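Local coordinates for protein histidine kinase (PDB 3LI9) that probably transfers phosphate from ATP to a protein histidine in signal transduction and is represented here by its extracellular Cache-type sensor domain, at residues Glu57-Ile62 with Gly101-Tyr106; Arg64-Asn69 with Cys107-Gly112; Lys136-Glu141 with Ser152-Ile157. All coordinates share one frame; numbering follows the deposited sequence.

Contact 1 (Glu57-Ile62 with Gly101-Tyr106); sequences EAMSII and GRFVPY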
loop_
_atom_site.group_PDB
_atom_site.type_symbol
_atom_site.label_atom_id
_atom_site.label_comp_id
_atom_site.label_asym_id
_atom_site.label_seq_id
_atom_site.Cartn_x
_atom_site.Cartn_y
_atom_site.Cartn_z
ATOM N N GLU A 57 -19.759 -12.271 15.359
ATOM C CA GLU A 57 -20.326 -11.852 14.071
ATOM C C GLU A 57 -19.332 -10.892 13.352
ATOM O O GLU A 57 -19.194 -10.963 12.119
ATOM C CB GLU A 57 -21.669 -11.136 14.293
ATOM C CG GLU A 57 -22.282 -10.646 12.987
ATOM C CD GLU A 57 -23.760 -10.299 13.148
ATOM O OE1 GLU A 57 -24.025 -9.181 13.535
ATOM O OE2 GLU A 57 -24.600 -11.182 13.032
ATOM N N ALA A 58 -18.712 -9.964 14.093
ATOM C CA ALA A 58 -17.772 -9.062 13.457
ATOM C C ALA A 58 -16.551 -9.854 12.901
ATOM O O ALA A 58 -16.042 -9.530 11.806
ATOM C CB ALA A 58 -17.326 -7.967 14.409
HETATM N N MSE A 59 -16.166 -10.930 13.595
HETATM C CA MSE A 59 -15.074 -11.791 13.106
HETATM C C MSE A 59 -15.579 -12.489 11.803
HETATM O O MSE A 59 -14.789 -12.649 10.861
HETATM C CB MSE A 59 -14.603 -12.723 14.261
HETATM C CG MSE A 59 -13.816 -11.864 15.213
HETATM SE SE MSE A 59 -13.127 -13.085 16.656
HETATM C CE MSE A 59 -14.511 -13.135 17.564
ATOM N N SER A 60 -16.859 -12.908 11.789
ATOM C CA SER A 60 -17.385 -13.561 10.595
ATOM C C SER A 60 -17.394 -12.588 9.402
ATOM O O SER A 60 -17.186 -13.007 8.219
ATOM C CB SER A 60 -18.801 -14.011 10.841
ATOM O OG SER A 60 -18.683 -15.171 11.652
ATOM N N ILE A 61 -17.730 -11.337 9.675
ATOM C CA ILE A 61 -17.798 -10.299 8.621
ATOM C C ILE A 61 -16.396 -10.101 8.004
ATOM O O ILE A 61 -16.232 -10.119 6.749
ATOM C CB ILE A 61 -18.347 -8.977 9.188
ATOM C CG1 ILE A 61 -19.897 -9.128 9.424
ATOM C CG2 ILE A 61 -17.988 -7.772 8.212
ATOM C CD1 ILE A 61 -20.520 -8.026 10.374
ATOM N N ILE A 62 -15.360 -9.937 8.836
ATOM C CA ILE A 62 -14.034 -9.653 8.226
ATOM C C ILE A 62 -13.518 -10.905 7.533
ATOM O O ILE A 62 -12.793 -10.773 6.532
ATOM C CB ILE A 62 -12.976 -9.133 9.215
ATOM C CG1 ILE A 62 -12.760 -10.089 10.406
ATOM C CG2 ILE A 62 -13.478 -7.787 9.755
ATOM C CD1 ILE A 62 -11.577 -9.620 11.440
ATOM N N GLY A 101 -7.834 -7.946 26.124
ATOM C CA GLY A 101 -9.271 -8.142 25.899
ATOM C C GLY A 101 -9.812 -7.142 24.834
ATOM O O GLY A 101 -10.988 -7.234 24.482
ATOM N N ARG A 102 -8.965 -6.243 24.346
ATOM C CA ARG A 102 -9.380 -5.243 23.312
ATOM C C ARG A 102 -9.822 -6.011 22.064
ATOM O O ARG A 102 -9.264 -7.109 21.807
ATOM C CB ARG A 102 -8.271 -4.271 22.921
ATOM C CG ARG A 102 -7.962 -3.271 24.082
ATOM C CD ARG A 102 -6.773 -2.371 23.873
ATOM N NE ARG A 102 -6.885 -1.516 22.678
ATOM C CZ ARG A 102 -5.989 -0.633 22.347
ATOM N NH1 ARG A 102 -4.956 -0.478 23.196
ATOM N NH2 ARG A 102 -6.077 0.077 21.203
ATOM N N PHE A 103 -10.809 -5.501 21.339
ATOM C CA PHE A 103 -11.202 -6.193 20.066
ATOM C C PHE A 103 -10.230 -5.810 18.976
ATOM O O PHE A 103 -10.310 -4.728 18.419
ATOM C CB PHE A 103 -12.640 -5.805 19.668
ATOM C CG PHE A 103 -13.279 -6.739 18.679
ATOM C CD1 PHE A 103 -13.087 -8.128 18.752
ATOM C CD2 PHE A 103 -14.075 -6.210 17.640
ATOM C CE1 PHE A 103 -13.695 -8.969 17.879
ATOM C CE2 PHE A 103 -14.677 -7.100 16.710
ATOM C CZ PHE A 103 -14.481 -8.479 16.838
ATOM N N VAL A 104 -9.282 -6.736 18.684
ATOM C CA VAL A 104 -8.188 -6.479 17.737
ATOM C C VAL A 104 -7.996 -7.673 16.768
ATOM O O VAL A 104 -6.866 -8.134 16.549
ATOM C CB VAL A 104 -6.858 -6.122 18.476
ATOM C CG1 VAL A 104 -6.938 -4.638 19.071
ATOM C CG2 VAL A 104 -6.517 -7.175 19.544
ATOM N N PRO A 105 -9.094 -8.179 16.198
ATOM C CA PRO A 105 -8.951 -9.419 15.384
ATOM C C PRO A 105 -8.234 -9.164 14.033
ATOM O O PRO A 105 -8.631 -8.263 13.276
ATOM C CB PRO A 105 -10.394 -9.893 15.204
ATOM C CG PRO A 105 -11.220 -8.530 15.172
ATOM C CD PRO A 105 -10.483 -7.674 16.232
ATOM N N TYR A 106 -7.227 -9.998 13.735
ATOM C CA TYR A 106 -6.490 -9.910 12.448
ATOM C C TYR A 106 -6.795 -11.213 11.723
ATOM O O TYR A 106 -6.238 -12.272 12.065
ATOM C CB TYR A 106 -4.985 -9.752 12.721
ATOM C CG TYR A 106 -4.140 -9.749 11.463
ATOM C CD1 TYR A 106 -4.469 -8.930 10.419
ATOM C CD2 TYR A 106 -2.991 -10.543 11.355
ATOM C CE1 TYR A 106 -3.655 -8.876 9.219
ATOM C CE2 TYR A 106 -2.217 -10.500 10.201
ATOM C CZ TYR A 106 -2.542 -9.630 9.168
ATOM O OH TYR A 106 -1.822 -9.601 8.003
#
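Pro105 O is approached by the methyl CD1 of Ile62 at 3.7 Å, while as a sheet acceptor it also takes the backbone N-H of Leu77 in the adjoining strand 74-79. No hydrogen bond joins helical residues Glu57-Ile62 to Gly101-Tyr106; apart from that carbonyl, what meets is hydrocarbon. Ile62 comes to the proline ring crosswise, at about a right angle, and its CD1 also touches Pro105 CG at 3.9 Å. With CG1 lodged between the backbone N and the carbonyl carbon (chi1 56°) and CD1 extended beyond it, the branch reaches out from the helix to the strand.

One turn earlier, Ala58 and Met59 meet the Phe103 ring at its rim, close to the ring plane. Ala58 CB sits 3.6 Å from CE2, and Met59 CG, part of a selenomethionine, lies 3.8 Å from CZ. The same Met59 methylene touches Pro105 CB at 3.9 Å, thereby bridging ring and proline. Phe103 CG stands anti to the backbone N (chi1 -162°), which sends the ring toward the helix. One face of that ring is covered from within its own segment, Pro105 CD resting 3.6 Å above the plane, over the centre. Leu77 and Ile116 of the flanking strands extend the apolar layer, and Phe84 meets Phe103 with the ring planes at about 40°.

With all five touching residues buried and no polar group spent between the segments, the helix is held to the start of strand 105-108 by the fit of apolar surfaces, leaving the strand's backbone to bond its neighbours in the sheet.

Contact 2 (Arg64-Asn69 with Cys107-Gly112); sequences RILNEN and CNKING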
loop_
_atom_site.group_PDB
_atom_site.type_symbol
_atom_site.label_atom_id
_atom_site.label_comp_id
_atom_site.label_asym_id
_atom_site.label_seq_id
_atom_site.Cartn_x
_atom_site.Cartn_y
_atom_site.Cartn_z
ATOM N N ARG A 64 -15.410 -13.065 5.903
ATOM C CA ARG A 64 -16.121 -13.090 4.599
ATOM C C ARG A 64 -15.463 -12.104 3.620
ATOM O O ARG A 64 -15.264 -12.411 2.439
ATOM C CB ARG A 64 -17.631 -12.846 4.794
ATOM C CG ARG A 64 -18.421 -12.863 3.488
ATOM C CD ARG A 64 -18.347 -14.321 2.939
ATOM N NE ARG A 64 -19.304 -14.500 1.782
ATOM C CZ ARG A 64 -20.602 -14.817 1.968
ATOM N NH1 ARG A 64 -21.083 -14.985 3.156
ATOM N NH2 ARG A 64 -21.379 -15.035 0.904
ATOM N N ILE A 65 -15.146 -10.889 4.105
ATOM C CA ILE A 65 -14.563 -9.895 3.201
ATOM C C ILE A 65 -13.199 -10.442 2.718
ATOM O O ILE A 65 -12.826 -10.268 1.563
ATOM C CB ILE A 65 -14.383 -8.566 3.984
ATOM C CG1 ILE A 65 -15.762 -7.938 4.233
ATOM C CG2 ILE A 65 -13.478 -7.558 3.154
ATOM C CD1 ILE A 65 -15.704 -6.696 5.125
ATOM N N LEU A 66 -12.403 -11.089 3.571
ATOM C CA LEU A 66 -11.125 -11.649 3.117
ATOM C C LEU A 66 -11.348 -12.723 2.037
ATOM O O LEU A 66 -10.734 -12.680 0.988
ATOM C CB LEU A 66 -10.369 -12.236 4.328
ATOM C CG LEU A 66 -9.097 -12.994 3.922
ATOM C CD1 LEU A 66 -8.104 -11.915 3.397
ATOM C CD2 LEU A 66 -8.535 -13.634 5.178
ATOM N N ASN A 67 -12.286 -13.603 2.312
ATOM C CA ASN A 67 -12.570 -14.749 1.390
ATOM C C ASN A 67 -13.106 -14.291 0.061
ATOM O O ASN A 67 -12.829 -15.002 -0.973
ATOM C CB ASN A 67 -13.457 -15.797 2.072
ATOM C CG ASN A 67 -12.620 -16.657 3.057
ATOM O OD1 ASN A 67 -11.385 -16.916 2.822
ATOM N ND2 ASN A 67 -13.259 -17.130 4.104
ATOM N N GLU A 68 -13.835 -13.178 0.011
ATOM C CA GLU A 68 -14.433 -12.703 -1.235
ATOM C C GLU A 68 -13.475 -11.776 -2.016
ATOM O O GLU A 68 -13.841 -11.277 -3.070
ATOM C CB GLU A 68 -15.710 -11.892 -0.911
ATOM C CG GLU A 68 -16.891 -12.759 -0.334
ATOM C CD GLU A 68 -17.454 -13.766 -1.283
ATOM O OE1 GLU A 68 -17.165 -13.729 -2.506
ATOM O OE2 GLU A 68 -18.176 -14.639 -0.809
ATOM N N ASN A 69 -12.264 -11.543 -1.467
ATOM C CA ASN A 69 -11.328 -10.623 -2.104
ATOM C C ASN A 69 -9.944 -11.259 -2.127
ATOM O O ASN A 69 -9.107 -11.014 -1.276
ATOM C CB ASN A 69 -11.255 -9.319 -1.266
ATOM C CG ASN A 69 -12.458 -8.425 -1.518
ATOM O OD1 ASN A 69 -12.565 -7.782 -2.561
ATOM N ND2 ASN A 69 -13.400 -8.385 -0.565
ATOM N N CYS A 107 -7.732 -11.167 10.776
ATOM C CA CYS A 107 -8.155 -12.362 10.029
ATOM C C CYS A 107 -7.274 -12.407 8.784
ATOM O O CYS A 107 -7.281 -11.471 7.999
ATOM C CB CYS A 107 -9.635 -12.220 9.700
ATOM S SG CYS A 107 -10.160 -13.655 8.709
ATOM N N ASN A 108 -6.474 -13.462 8.656
ATOM C CA ASN A 108 -5.460 -13.491 7.574
ATOM C C ASN A 108 -5.166 -14.857 7.043
ATOM O O ASN A 108 -5.456 -15.860 7.686
ATOM C CB ASN A 108 -4.150 -12.838 8.078
ATOM C CG ASN A 108 -3.455 -13.699 9.124
ATOM O OD1 ASN A 108 -3.733 -13.618 10.381
ATOM N ND2 ASN A 108 -2.628 -14.573 8.656
ATOM N N LYS A 109 -4.563 -14.882 5.875
ATOM C CA LYS A 109 -3.990 -16.126 5.350
ATOM C C LYS A 109 -2.490 -16.046 5.074
ATOM O O LYS A 109 -1.978 -16.722 4.133
ATOM C CB LYS A 109 -4.816 -16.570 4.122
ATOM C CG LYS A 109 -4.891 -15.586 3.081
ATOM C CD LYS A 109 -5.774 -16.090 1.861
ATOM C CE LYS A 109 -7.228 -16.195 2.182
ATOM N NZ LYS A 109 -7.958 -16.269 0.834
ATOM N N ILE A 110 -1.769 -15.305 5.901
ATOM C CA ILE A 110 -0.323 -15.069 5.760
ATOM C C ILE A 110 0.426 -16.370 5.726
ATOM O O ILE A 110 1.312 -16.535 4.892
ATOM C CB ILE A 110 0.232 -14.260 6.975
ATOM C CG1 ILE A 110 -0.309 -12.822 7.067
ATOM C CG2 ILE A 110 1.842 -14.169 6.988
ATOM C CD1 ILE A 110 0.179 -11.914 5.946
ATOM N N ASN A 111 0.065 -17.313 6.586
ATOM C CA ASN A 111 0.829 -18.536 6.712
ATOM C C ASN A 111 0.165 -19.627 5.903
ATOM O O ASN A 111 0.614 -20.793 5.961
ATOM C CB ASN A 111 0.925 -18.979 8.201
ATOM C CG ASN A 111 1.801 -18.047 9.046
ATOM O OD1 ASN A 111 1.665 -16.804 9.074
ATOM N ND2 ASN A 111 2.712 -18.655 9.772
ATOM N N GLY A 112 -0.883 -19.277 5.154
ATOM C CA GLY A 112 -1.604 -20.192 4.263
ATOM C C GLY A 112 -3.097 -20.372 4.539
ATOM O O GLY A 112 -3.961 -19.910 3.792
HETATM O O HOH W 1 -8.187 -13.449 0.181
#
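Leu66 lies over the backbone of Cys107 and Asn108 and the thiol of Cys107, and meets the aliphatic end of Lys109. Its methyl CD2 does most of the touching: it is 3.8 Å from Cys107 O, 3.9 Å from Cys107 SG and about as far from Asn108 CA. Because CG of Leu66 is placed anti to the backbone N (chi1 173°), the branched end is carried from the helix to the strand. Val75 of strand 74-79 takes up another part of the same leucine.

Lys109 slants across from the other segment. Its chain bends at chi3 (69°), so that CE passes 4.1 Å from Leu66 CG and the ammonium group is carried to the last turn of the helix. There NZ donates to a water at 2.9 Å, and this water in turn lies 2.8 Å from Leu66 O, as donor. A solvent molecule thus links the lysine to a carbonyl at the C-terminal end of helix 55-67, where the helix dipole would probably favour a positive charge. Asn67 OD1 is 4.0 Å from Lys109 NZ, too long for a hydrogen bond, though the two may attract weakly.

The helix end is tied up by its own side chains as well. Asn69 ND2 turns back to Ile65 O at 2.9 Å, with the carbonyl oxygen practically in the amide plane, while Asn69 OD1 takes a hydrogen bond from Gln71. On the exposed side Arg64 NE and Glu68 OE2 form a salt bridge one turn apart. After Asn108 the chain leaves the strand through a type I turn, Lys109 to Gly112.

Such packing of a helix against an antiparallel sheet belongs to the PAS-like PDC fold of Cache sensor domains.

Contact 3 (Lys136-Glu141 with Ser152-Ile157); sequences KDTLTE and SYDSPI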
loop_
_atom_site.group_PDB
_atom_site.type_symbol
_atom_site.label_atom_id
_atom_site.label_comp_id
_atom_site.label_asym_id
_atom_site.label_seq_id
_atom_site.Cartn_x
_atom_site.Cartn_y
_atom_site.Cartn_z
ATOM N N LYS A 136 -7.606 10.469 9.446
ATOM C CA LYS A 136 -7.806 10.251 8.024
ATOM C C LYS A 136 -7.518 8.768 7.527
ATOM O O LYS A 136 -6.759 8.069 8.144
ATOM C CB LYS A 136 -6.907 11.207 7.243
ATOM C CG LYS A 136 -7.212 12.720 7.556
ATOM C CD LYS A 136 -7.904 13.412 6.343
ATOM C CE LYS A 136 -8.599 14.770 6.723
ATOM N NZ LYS A 136 -8.880 15.580 5.508
ATOM N N ASP A 137 -8.146 8.319 6.456
ATOM C CA ASP A 137 -7.733 7.043 5.796
ATOM C C ASP A 137 -6.238 7.088 5.471
ATOM O O ASP A 137 -5.737 8.114 4.956
ATOM C CB ASP A 137 -8.550 6.865 4.502
ATOM C CG ASP A 137 -9.999 6.919 4.776
ATOM O OD1 ASP A 137 -10.414 6.201 5.712
ATOM O OD2 ASP A 137 -10.735 7.750 4.147
ATOM N N THR A 138 -5.508 6.002 5.729
ATOM C CA THR A 138 -4.061 5.953 5.509
ATOM C C THR A 138 -3.634 4.744 4.708
ATOM O O THR A 138 -4.359 3.753 4.660
ATOM C CB THR A 138 -3.326 5.998 6.845
ATOM O OG1 THR A 138 -3.471 4.737 7.523
ATOM C CG2 THR A 138 -3.959 7.064 7.689
ATOM N N LEU A 139 -2.475 4.852 4.066
ATOM C CA LEU A 139 -1.856 3.793 3.373
ATOM C C LEU A 139 -0.406 3.775 3.865
ATOM O O LEU A 139 0.318 4.806 3.765
ATOM C CB LEU A 139 -1.937 4.046 1.868
ATOM C CG LEU A 139 -1.167 3.144 0.974
ATOM C CD1 LEU A 139 -1.730 1.727 0.960
ATOM C CD2 LEU A 139 -1.239 3.728 -0.459
ATOM N N THR A 140 0.006 2.632 4.410
ATOM C CA THR A 140 1.398 2.520 4.914
ATOM C C THR A 140 2.374 2.502 3.727
ATOM O O THR A 140 2.053 2.217 2.551
ATOM C CB THR A 140 1.598 1.164 5.680
ATOM O OG1 THR A 140 1.489 0.086 4.731
ATOM C CG2 THR A 140 0.588 1.075 6.840
ATOM N N GLU A 141 3.633 2.700 4.074
ATOM C CA GLU A 141 4.691 2.417 3.117
ATOM C C GLU A 141 4.758 0.882 2.995
ATOM O O GLU A 141 4.399 0.211 3.945
ATOM C CB GLU A 141 5.974 3.074 3.634
ATOM C CG GLU A 141 5.951 4.602 3.095
ATOM C CD GLU A 141 6.036 4.716 1.521
ATOM O OE1 GLU A 141 7.174 4.491 1.084
ATOM O OE2 GLU A 141 5.024 5.033 0.720
ATOM N N SER A 152 -0.619 -1.797 3.737
ATOM C CA SER A 152 -1.870 -1.820 4.488
ATOM C C SER A 152 -2.674 -0.565 4.262
ATOM O O SER A 152 -2.094 0.521 4.278
ATOM C CB SER A 152 -1.502 -1.892 6.011
ATOM O OG SER A 152 -2.674 -2.218 6.707
ATOM N N TYR A 153 -3.979 -0.722 4.121
ATOM C CA TYR A 153 -4.899 0.421 4.018
ATOM C C TYR A 153 -5.684 0.454 5.328
ATOM O O TYR A 153 -6.247 -0.565 5.723
ATOM C CB TYR A 153 -5.924 0.194 2.898
ATOM C CG TYR A 153 -5.370 0.144 1.470
ATOM C CD1 TYR A 153 -5.515 1.250 0.621
ATOM C CD2 TYR A 153 -4.671 -0.982 1.002
ATOM C CE1 TYR A 153 -5.026 1.210 -0.670
ATOM C CE2 TYR A 153 -4.131 -1.012 -0.304
ATOM C CZ TYR A 153 -4.345 0.114 -1.114
ATOM O OH TYR A 153 -3.832 0.093 -2.399
ATOM N N ASP A 154 -5.806 1.624 5.961
ATOM C CA ASP A 154 -6.483 1.662 7.261
ATOM C C ASP A 154 -7.411 2.857 7.307
ATOM O O ASP A 154 -7.041 3.935 6.897
ATOM C CB ASP A 154 -5.476 1.770 8.402
ATOM C CG ASP A 154 -4.500 0.622 8.384
ATOM O OD1 ASP A 154 -4.894 -0.449 8.898
ATOM O OD2 ASP A 154 -3.383 0.722 7.767
ATOM N N SER A 155 -8.596 2.645 7.852
ATOM C CA SER A 155 -9.576 3.769 7.981
ATOM C C SER A 155 -10.085 3.855 9.395
ATOM O O SER A 155 -10.337 2.847 10.047
ATOM C CB SER A 155 -10.833 3.509 7.119
ATOM O OG SER A 155 -10.550 3.566 5.753
ATOM N N PRO A 156 -10.171 5.092 9.922
ATOM C CA PRO A 156 -10.647 5.256 11.261
ATOM C C PRO A 156 -12.156 4.991 11.397
ATOM O O PRO A 156 -12.928 5.355 10.509
ATOM C CB PRO A 156 -10.290 6.756 11.577
ATOM C CG PRO A 156 -10.377 7.429 10.206
ATOM C CD PRO A 156 -9.775 6.372 9.265
ATOM N N ILE A 157 -12.541 4.441 12.556
ATOM C CA ILE A 157 -13.949 4.140 12.945
ATOM C C ILE A 157 -14.308 5.218 13.952
ATOM O O ILE A 157 -13.655 5.318 15.012
ATOM C CB ILE A 157 -14.036 2.843 13.664
ATOM C CG1 ILE A 157 -13.602 1.689 12.676
ATOM C CG2 ILE A 157 -15.459 2.596 14.120
ATOM C CD1 ILE A 157 -13.507 0.230 13.445
#
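Two antiparallel strands meet here, the short strand 138-139 lying along strand 148-159. Thr138 and Asp154 form a hydrogen-bonded pair: Thr138 N donates to Asp154 O at 2.8 Å, and Asp154 N returns the bond to Thr138 O at 2.9 Å. Leu139 and Tyr153 follow as a non-hydrogen-bonded pair, with side chains directed the same way. Leu139 CD1 is set over the centre of the phenol ring, 3.6 Å from its centroid and only 7° off the normal, a CH-pi contact. Met33 and Gln37 of the long helix 13-48 also touch this tyrosine.

In the PDC fold of this sensor domain, strand 148-159 runs within the sheet, and its other edge bonds to strand 162-172. Past Leu139, Thr140 continues the pairing opposite Ser152 by backbone and side chain: Thr140 N donates to Ser152 O, while Thr140 OG1 receives Ser152 N at 3.0 Å and gives its own proton to Glu141 O. That hydroxyl stands between the backbone N and the carbonyl carbon (chi1 67°), facing the strand, and CG2 packs 3.7 Å from Ser152 CB. A valine in place of Thr140 would probably leave the Ser152 amide without this acceptor and the Glu141 carbonyl without its donor, loosening the end of the pair. Ser152 OG, whose position is less certain, is modelled bonding to Asp170 and lies near a bound molecule, probably from the crystallisation liquor, that may mark a pocket; Asp154 OD1 is held by Tyr76.

At the opposite end Ser155 OG donates to Asp137 OD1 at 2.6 Å, arriving from above the carboxylate plane, 46° out of it. The second oxygen of Asp137 forms a salt bridge with Arg41 of helix 13-48.

After the long N-terminal helix 13-48, helix 55-67 supplies the first segments of contacts 1 and 2. Contact 1 closes a loop of 38 residues by bringing the helix onto 101-106; contact 2 starts further along the same helix and ends further along strand 105-108, so the two cross. They adjoin, with Ile62 CD1 3.7 Å from Cys107 CB, and form one continuous helix-to-sheet seam. Contact 3 comes later in series, closing ten residues that hold strand 143-145 and the start of strand 148-159. Its centre is about 18 Å from either of the others, yet all three reach the same antiparallel sheet.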